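Local coordinates for protein Rho guanine nucleotide exchange factor TIAM2 (Mus musculus, PDB 3A8P) that activates the GTPase Rac1 by stimulating its GDP-GTP exchange, linking extracellular signals to the cytoskeleton, and is represented here by its PHCCEx membrane- and protein-binding module, at residues A14-F19 with Q41-L46. Sequence-based numbering, arbitrary orientation.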
loop_
_atom_site.group_PDB
_atom_site.type_symbol
_atom_site.label_atom_id
_atom_site.label_comp_id
_atom_site.label_asym_id
_atom_site.label_seq_id
_atom_site.Cartn_x
_atom_site.Cartn_y
_atom_site.Cartn_z
ATOM N N ALA A 14 9.079 13.306 14.354
ATOM C CA ALA A 14 8.896 14.628 13.773
ATOM C C ALA A 14 10.159 15.043 13.018
ATOM O O ALA A 14 11.263 14.671 13.405
ATOM C CB ALA A 14 8.584 15.635 14.877
ATOM N N GLY A 15 10.003 15.803 11.940
ATOM C CA GLY A 15 11.171 16.224 11.190
ATOM C C GLY A 15 10.819 16.834 9.854
ATOM O O GLY A 15 9.694 16.678 9.376
ATOM N N TRP A 16 11.777 17.534 9.251
ATOM C CA TRP A 16 11.557 18.171 7.956
ATOM C C TRP A 16 11.433 17.135 6.853
ATOM O O TRP A 16 12.185 16.161 6.811
ATOM C CB TRP A 16 12.714 19.103 7.591
ATOM C CG TRP A 16 12.792 20.377 8.377
ATOM C CD1 TRP A 16 13.709 20.696 9.337
ATOM C CD2 TRP A 16 11.947 21.521 8.232
ATOM N NE1 TRP A 16 13.491 21.974 9.796
ATOM C CE2 TRP A 16 12.415 22.504 9.135
ATOM C CE3 TRP A 16 10.838 21.814 7.426
ATOM C CZ2 TRP A 16 11.814 23.760 9.253
ATOM C CZ3 TRP A 16 10.241 23.069 7.543
ATOM C CH2 TRP A 16 10.733 24.022 8.450
ATOM N N LEU A 17 10.496 17.365 5.947
ATOM C CA LEU A 17 10.291 16.466 4.822
ATOM C C LEU A 17 9.777 17.203 3.602
ATOM O O LEU A 17 8.937 18.098 3.713
ATOM C CB LEU A 17 9.272 15.378 5.162
ATOM C CG LEU A 17 9.588 14.310 6.201
ATOM C CD1 LEU A 17 8.362 13.429 6.362
ATOM C CD2 LEU A 17 10.798 13.476 5.764
ATOM N N PHE A 18 10.297 16.840 2.440
ATOM C CA PHE A 18 9.802 17.418 1.206
ATOM C C PHE A 18 8.664 16.475 0.866
ATOM O O PHE A 18 8.775 15.254 1.052
ATOM C CB PHE A 18 10.889 17.438 0.129
ATOM C CG PHE A 18 11.739 18.680 0.174
ATOM C CD1 PHE A 18 11.343 19.831 -0.505
ATOM C CD2 PHE A 18 12.894 18.725 0.955
ATOM C CE1 PHE A 18 12.085 21.020 -0.404
ATOM C CE2 PHE A 18 13.642 19.903 1.066
ATOM C CZ PHE A 18 13.236 21.054 0.386
ATOM N N PHE A 19 7.566 17.047 0.395
ATOM C CA PHE A 19 6.355 16.295 0.093
ATOM C C PHE A 19 5.817 16.565 -1.306
ATOM O O PHE A 19 5.887 17.686 -1.811
ATOM C CB PHE A 19 5.302 16.661 1.142
ATOM C CG PHE A 19 3.926 16.168 0.831
ATOM C CD1 PHE A 19 3.616 14.813 0.923
ATOM C CD2 PHE A 19 2.925 17.063 0.472
ATOM C CE1 PHE A 19 2.329 14.359 0.667
ATOM C CE2 PHE A 19 1.626 16.616 0.209
ATOM C CZ PHE A 19 1.328 15.261 0.309
ATOM N N GLN A 41 8.311 21.708 1.112
ATOM C CA GLN A 41 8.892 21.250 2.371
ATOM C C GLN A 41 7.974 21.564 3.543
ATOM O O GLN A 41 7.342 22.608 3.575
ATOM C CB GLN A 41 10.252 21.917 2.586
ATOM C CG GLN A 41 10.995 21.447 3.820
ATOM C CD GLN A 41 12.284 22.214 4.023
ATOM O OE1 GLN A 41 12.297 23.440 3.945
ATOM N NE2 GLN A 41 13.372 21.501 4.293
ATOM N N TYR A 42 7.904 20.653 4.507
ATOM C CA TYR A 42 7.061 20.850 5.675
ATOM C C TYR A 42 7.723 20.242 6.895
ATOM O O TYR A 42 8.491 19.294 6.780
ATOM C CB TYR A 42 5.717 20.123 5.521
ATOM C CG TYR A 42 4.789 20.611 4.435
ATOM C CD1 TYR A 42 4.002 21.745 4.624
ATOM C CD2 TYR A 42 4.665 19.914 3.234
ATOM C CE1 TYR A 42 3.112 22.170 3.651
ATOM C CE2 TYR A 42 3.778 20.332 2.249
ATOM C CZ TYR A 42 3.002 21.459 2.467
ATOM O OH TYR A 42 2.093 21.863 1.519
ATOM N N TRP A 43 7.417 20.788 8.063
ATOM C CA TRP A 43 7.898 20.205 9.296
ATOM C C TRP A 43 6.753 19.223 9.548
ATOM O O TRP A 43 5.597 19.633 9.692
ATOM C CB TRP A 43 7.963 21.239 10.419
ATOM C CG TRP A 43 8.266 20.608 11.739
ATOM C CD1 TRP A 43 7.380 20.344 12.743
ATOM C CD2 TRP A 43 9.529 20.095 12.172
ATOM N NE1 TRP A 43 8.012 19.693 13.774
ATOM C CE2 TRP A 43 9.333 19.527 13.451
ATOM C CE3 TRP A 43 10.810 20.059 11.603
ATOM C CZ2 TRP A 43 10.375 18.924 14.178
ATOM C CZ3 TRP A 43 11.851 19.459 12.328
ATOM C CH2 TRP A 43 11.621 18.899 13.603
ATOM N N VAL A 44 7.064 17.932 9.582
ATOM C CA VAL A 44 6.032 16.916 9.751
ATOM C C VAL A 44 6.086 16.171 11.080
ATOM O O VAL A 44 7.159 15.899 11.599
ATOM C CB VAL A 44 6.118 15.893 8.582
ATOM C CG1 VAL A 44 5.122 14.752 8.782
ATOM C CG2 VAL A 44 5.851 16.598 7.266
ATOM N N THR A 45 4.920 15.855 11.635
ATOM C CA THR A 45 4.864 15.104 12.888
ATOM C C THR A 45 3.930 13.898 12.737
ATOM O O THR A 45 2.957 13.946 11.984
ATOM C CB THR A 45 4.353 15.973 14.063
ATOM O OG1 THR A 45 2.958 16.253 13.885
ATOM C CG2 THR A 45 5.124 17.284 14.134
ATOM N N LEU A 46 4.249 12.815 13.439
ATOM C CA LEU A 46 3.438 11.604 13.410
ATOM C C LEU A 46 2.848 11.410 14.798
ATOM O O LEU A 46 3.568 11.159 15.767
ATOM C CB LEU A 46 4.290 10.383 13.029
ATOM C CG LEU A 46 3.621 8.999 13.062
ATOM C CD1 LEU A 46 2.438 8.940 12.095
ATOM C CD2 LEU A 46 4.656 7.941 12.695
#
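Gly15 and Val44 exchange two backbone hydrogen bonds, Gly15 N to Val44 O and Val44 N to Gly15 O, both 2.9 Å, and Leu17 with Tyr42 repeats the pattern. These antiparallel rungs join neighbouring strands of the PH domain's sheet, and they illustrate how one ladder serves two unlike faces. Leu17 and Val44 lie on the inner face, where Leu17 CD1 meets Val44 CB at 4.0 Å and Trp115 of helix 109-130 packs on both. The other face holds an aromatic cluster. With chi1 at 172°, Trp43 swings its indole across to the partner strand and lays its six-membered ring over Gly15 CA, a CH-pi contact, CA 3.7 Å from the ring centroid. The same ring turns its edge to the face of Trp16, a T-shaped pair with planes at 82°. Were Trp16 replaced by an alanine, the Trp43 edge would probably lose the indole face it points at and Gln41 a packing surface, since Gln41 CG lies 3.6 Å from Trp16 CE3. Gln41 stacks its amide against the Phe18 ring, with NE2 3.6 Å from Phe18 CE2, while its CB sits over the same ring, 3.8 Å from the centroid.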